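Local coordinates for protein superoxide dismutase [Mn], mitochondrial (Saccharomyces cerevisiae S288C, PDB 4F6E) that disproportionates superoxide radicals to hydrogen peroxide and dioxygen in the mitochondrion, using one manganese ion per subunit, at residues G77-N80 and H81-W85; L88-E91 and S92-G95. The protein carries 2 engineered substitutions. All coordinates share one frame; numbering follows the deposited sequence.

Contact 1. Residues G77-N80 and H81-W85; sequences GFTN and HCLFW. With MN (manganese (II) ion), chain E.
The manganese site of the iron/manganese superoxide dismutase fold takes one of its four protein ligands from helix 74-86, where His81 sits one turn after Gly77 and is held by it. His81 NE2 binds manganese at 2.2 Å, and water 1 lies 2.4 Å from the same metal; His26, Asp168 and His172 complete the site. On the other side of the imidazole, ND1 donates to Gly77 O at 2.7 Å, and this acceptor lies nearly in the ring plane. The imidazole is thus held at both nitrogens, NE2 by the metal and ND1 by the backbone, which restrains its rotation about CB-CG. The torsion chi1 of -70° turns CG anti to the carbonyl carbon and brings ND1 back along the helix to that carbonyl. Gly77 O also accepts the regular helical bond from His81 N, a longer one at 3.3 Å with the donor above the carbonyl plane, so two N-H groups of one residue share a single oxygen. This is a second-shell backbone hold on a first-shell ligand. The next carbonyls continue the helical pattern: Phe78 O accepts from Cys82 N, Thr79 O from Leu83 N, and Asn80 O from Phe84 N. Asn80 sends its amide off the helix, OD1 to Thr156 and ND2 to Gln154 and Asp155, beside Trp133 and Phe135 of strand 132-136. On the flank that meets the second subunit, Phe78 packs against Ala61 and Cys82 against Pro58 of that other chain. Here Cys82 makes a sulfur-aromatic contact with Phe78: SG stands over one face of the ring, 4.0 Å from its centroid and displaced toward the rim, with CE1 the nearest ring carbon to SG at 3.7 Å.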
loop_
_atom_site.group_PDB
_atom_site.type_symbol
_atom_site.label_atom_id
_atom_site.label_comp_id
_atom_site.label_asym_id
_atom_site.label_seq_id
_atom_site.Cartn_x
_atom_site.Cartn_y
_atom_site.Cartn_z
ATOM N N GLY A 77 11.696 12.029 3.173
ATOM C CA GLY A 77 11.573 13.441 2.856
ATOM C C GLY A 77 12.922 14.143 2.917
ATOM O O GLY A 77 13.252 14.985 2.069
ATOM N N PHE A 78 13.718 13.800 3.923
ATOM C CA PHE A 78 15.043 14.379 4.023
ATOM C C PHE A 78 15.894 13.984 2.817
ATOM O O PHE A 78 16.516 14.842 2.180
ATOM C CB PHE A 78 15.736 13.942 5.318
ATOM C CG PHE A 78 17.190 14.305 5.370
ATOM C CD1 PHE A 78 17.576 15.621 5.544
ATOM C CD2 PHE A 78 18.169 13.332 5.226
ATOM C CE1 PHE A 78 18.922 15.963 5.581
ATOM C CE2 PHE A 78 19.509 13.666 5.271
ATOM C CZ PHE A 78 19.886 14.982 5.447
ATOM N N THR A 79 15.916 12.692 2.507
ATOM C CA THR A 79 16.801 12.169 1.468
ATOM C C THR A 79 16.384 12.669 0.085
ATOM O O THR A 79 17.228 13.117 -0.698
ATOM C CB THR A 79 16.788 10.628 1.479
ATOM O OG1 THR A 79 17.274 10.165 2.747
ATOM C CG2 THR A 79 17.681 10.065 0.373
ATOM N N ASN A 80 15.089 12.592 -0.200
ATOM C CA ASN A 80 14.600 12.938 -1.537
ATOM C C ASN A 80 14.839 14.398 -1.862
ATOM O O ASN A 80 15.201 14.730 -2.992
ATOM C CB ASN A 80 13.102 12.635 -1.693
ATOM C CG ASN A 80 12.802 11.149 -1.840
ATOM O OD1 ASN A 80 13.638 10.353 -2.279
ATOM N ND2 ASN A 80 11.576 10.771 -1.476
ATOM N N HIS A 81 14.641 15.277 -0.881
ATOM C CA HIS A 81 14.889 16.700 -1.123
ATOM C C HIS A 81 16.360 17.009 -1.269
ATOM O O HIS A 81 16.731 17.868 -2.069
ATOM C CB HIS A 81 14.206 17.593 -0.084
ATOM C CG HIS A 81 12.723 17.596 -0.215
ATOM N ND1 HIS A 81 11.927 16.618 0.343
ATOM C CD2 HIS A 81 11.899 18.406 -0.917
ATOM C CE1 HIS A 81 10.667 16.855 0.028
ATOM N NE2 HIS A 81 10.625 17.933 -0.735
ATOM N N CYS A 82 17.217 16.296 -0.540
ATOM C CA CYS A 82 18.655 16.488 -0.747
ATOM C C CYS A 82 19.036 16.137 -2.179
ATOM O O CYS A 82 19.783 16.877 -2.827
ATOM C CB CYS A 82 19.484 15.648 0.222
ATOM S SG CYS A 82 19.529 16.315 1.902
ATOM N N LEU A 83 18.507 15.027 -2.684
ATOM C CA LEU A 83 18.790 14.623 -4.067
ATOM C C LEU A 83 18.285 15.678 -5.047
ATOM O O LEU A 83 18.977 16.023 -6.009
ATOM C CB LEU A 83 18.143 13.270 -4.388
ATOM C CG LEU A 83 18.720 12.067 -3.627
ATOM C CD1 LEU A 83 17.849 10.838 -3.772
ATOM C CD2 LEU A 83 20.132 11.760 -4.114
ATOM N N PHE A 84 17.073 16.164 -4.793
ATOM C CA PHE A 84 16.395 17.126 -5.658
ATOM C C PHE A 84 17.239 18.379 -5.822
ATOM O O PHE A 84 17.536 18.780 -6.951
ATOM C CB PHE A 84 15.026 17.453 -5.042
ATOM C CG PHE A 84 14.111 18.259 -5.930
ATOM C CD1 PHE A 84 13.810 17.833 -7.213
ATOM C CD2 PHE A 84 13.514 19.422 -5.454
ATOM C CE1 PHE A 84 12.947 18.566 -8.024
ATOM C CE2 PHE A 84 12.642 20.149 -6.253
ATOM C CZ PHE A 84 12.359 19.725 -7.535
ATOM N N TRP A 85 17.659 18.992 -4.719
ATOM C CA TRP A 85 18.419 20.235 -4.861
ATOM C C TRP A 85 19.712 20.013 -5.631
ATOM O O TRP A 85 20.129 20.874 -6.396
ATOM C CB TRP A 85 18.763 20.895 -3.520
ATOM C CG TRP A 85 17.636 21.005 -2.529
ATOM C CD1 TRP A 85 17.685 20.628 -1.215
ATOM C CD2 TRP A 85 16.313 21.533 -2.743
ATOM N NE1 TRP A 85 16.488 20.880 -0.604
ATOM C CE2 TRP A 85 15.625 21.422 -1.516
ATOM C CE3 TRP A 85 15.639 22.060 -3.850
ATOM C CZ2 TRP A 85 14.301 21.828 -1.362
ATOM C CZ3 TRP A 85 14.319 22.469 -3.691
ATOM C CH2 TRP A 85 13.670 22.351 -2.455
HETATM MN MN MN E . 8.845 18.491 -1.928
HETATM O O HOH W 1 7.954 16.296 -1.762
#

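Contact 2. Residues L88-E91 and S92-G95; sequences LAPE and SQGG
Ala89 begins the turn by meeting Gly95: its CB faces the later backbone, and its O receives a CA-H...O contact from Gly95 CA at 3.3 Å. A side chain at Gly95 would run into this carbonyl. Pro90 follows, its ring crossed by the amide end of Gln93, with Pro90 CG 3.6 Å from Gln93 CD and Pro90 CD 3.5 Å from Gln93 OE1. Gln93 reaches over the proline because its chain is extended beyond CG (chi2 175°), and its NE2 is tied to the backbone O of Lys8, which is dimethylated here. Trp9 and Leu14 also pack on the proline. An alanine here would remove CG and CD, and would probably leave the Gln93 amide without the surface it lies against and the backbone freer to turn about the N-CA bond. Pro90 O is gripped twice, by Gln93 N at 2.9 Å and Gly95 N at 2.9 Å, which approach from opposite faces of the carbonyl plane. The CA-CB bond of Glu91 points away, though CB and CG still pass near Gly95 O, while its backbone O accepts from Gly94 N at 2.9 Å. Gly94 has a positive phi of 96°, a conformation that suits glycine. The Gly95 to Pro90 bond enclosing the Gly94 to Glu91 bond, with glycine in the left-handed position, is a Schellman motif ending a short turn.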
loop_
_atom_site.group_PDB
_atom_site.type_symbol
_atom_site.label_atom_id
_atom_site.label_comp_id
_atom_site.label_asym_id
_atom_site.label_seq_id
_atom_site.Cartn_x
_atom_site.Cartn_y
_atom_site.Cartn_z
ATOM N N LEU A 88 19.321 20.020 -9.506
ATOM C CA LEU A 88 18.851 21.267 -10.105
ATOM C C LEU A 88 20.014 22.259 -10.183
ATOM O O LEU A 88 20.892 22.264 -9.322
ATOM C CB LEU A 88 17.728 21.883 -9.265
ATOM C CG LEU A 88 16.473 21.014 -9.138
ATOM C CD1 LEU A 88 15.460 21.641 -8.179
ATOM C CD2 LEU A 88 15.844 20.772 -10.500
ATOM N N ALA A 89 20.019 23.102 -11.209
ATOM C CA ALA A 89 21.055 24.123 -11.327
ATOM C C ALA A 89 20.578 25.185 -12.283
ATOM O O ALA A 89 19.849 24.879 -13.224
ATOM C CB ALA A 89 22.356 23.509 -11.830
ATOM N N PRO A 90 20.988 26.438 -12.052
ATOM C CA PRO A 90 20.661 27.444 -13.060
ATOM C C PRO A 90 21.432 27.197 -14.353
ATOM O O PRO A 90 22.428 26.467 -14.353
ATOM C CB PRO A 90 21.094 28.761 -12.403
ATOM C CG PRO A 90 22.075 28.379 -11.367
ATOM C CD PRO A 90 21.692 27.004 -10.890
ATOM N N GLU A 91 20.959 27.777 -15.451
ATOM C CA GLU A 91 21.634 27.632 -16.731
ATOM C C GLU A 91 23.099 28.060 -16.645
ATOM O O GLU A 91 23.956 27.472 -17.293
ATOM C CB GLU A 91 20.918 28.424 -17.830
ATOM C CG GLU A 91 21.575 28.260 -19.201
ATOM C CD GLU A 91 21.000 29.177 -20.270
ATOM O OE1 GLU A 91 20.523 30.284 -19.930
ATOM O OE2 GLU A 91 21.033 28.785 -21.457
ATOM N N SER A 92 23.375 29.073 -15.826
ATOM C CA SER A 92 24.735 29.593 -15.660
ATOM C C SER A 92 25.683 28.559 -15.058
ATOM O O SER A 92 26.907 28.689 -15.159
ATOM C CB SER A 92 24.717 30.831 -14.765
ATOM O OG SER A 92 24.321 30.484 -13.448
ATOM N N GLN A 93 25.110 27.545 -14.418
ATOM C CA GLN A 93 25.870 26.481 -13.780
ATOM C C GLN A 93 25.641 25.167 -14.512
ATOM O O GLN A 93 25.918 24.088 -13.980
ATOM C CB GLN A 93 25.467 26.337 -12.306
ATOM C CG GLN A 93 25.816 27.538 -11.427
ATOM C CD GLN A 93 25.293 27.393 -10.000
ATOM O OE1 GLN A 93 24.864 26.313 -9.588
ATOM N NE2 GLN A 93 25.321 28.487 -9.245
ATOM N N GLY A 94 25.115 25.258 -15.731
ATOM C CA GLY A 94 24.968 24.090 -16.576
ATOM C C GLY A 94 23.606 23.420 -16.547
ATOM O O GLY A 94 23.415 22.374 -17.175
ATOM N N GLY A 95 22.662 24.014 -15.825
ATOM C CA GLY A 95 21.296 23.513 -15.805
ATOM C C GLY A 95 20.734 23.426 -17.215
ATOM O O GLY A 95 20.923 24.337 -18.033
#

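Both contacts are local, formed within continuous stretches, so neither closes a long loop; they follow one another in series and neither nest nor cross. From the N terminus the chain first reaches contact 1, buried, its centre about 5 Å from the centre of the chain, where helix 74-86 meets the manganese site, strand 132-136 and the second subunit. The helix ends just beyond contact 1, and after a short step the chain enters contact 2, in the loop before helix 107-111. The centres of the two contacts lie about 18 Å apart. Contact 2 is partly buried, away from the metal, and lies against the N-terminal part of the chain, with Ala89 also hydrogen-bonded through its backbone to Val192 in the C-terminal part.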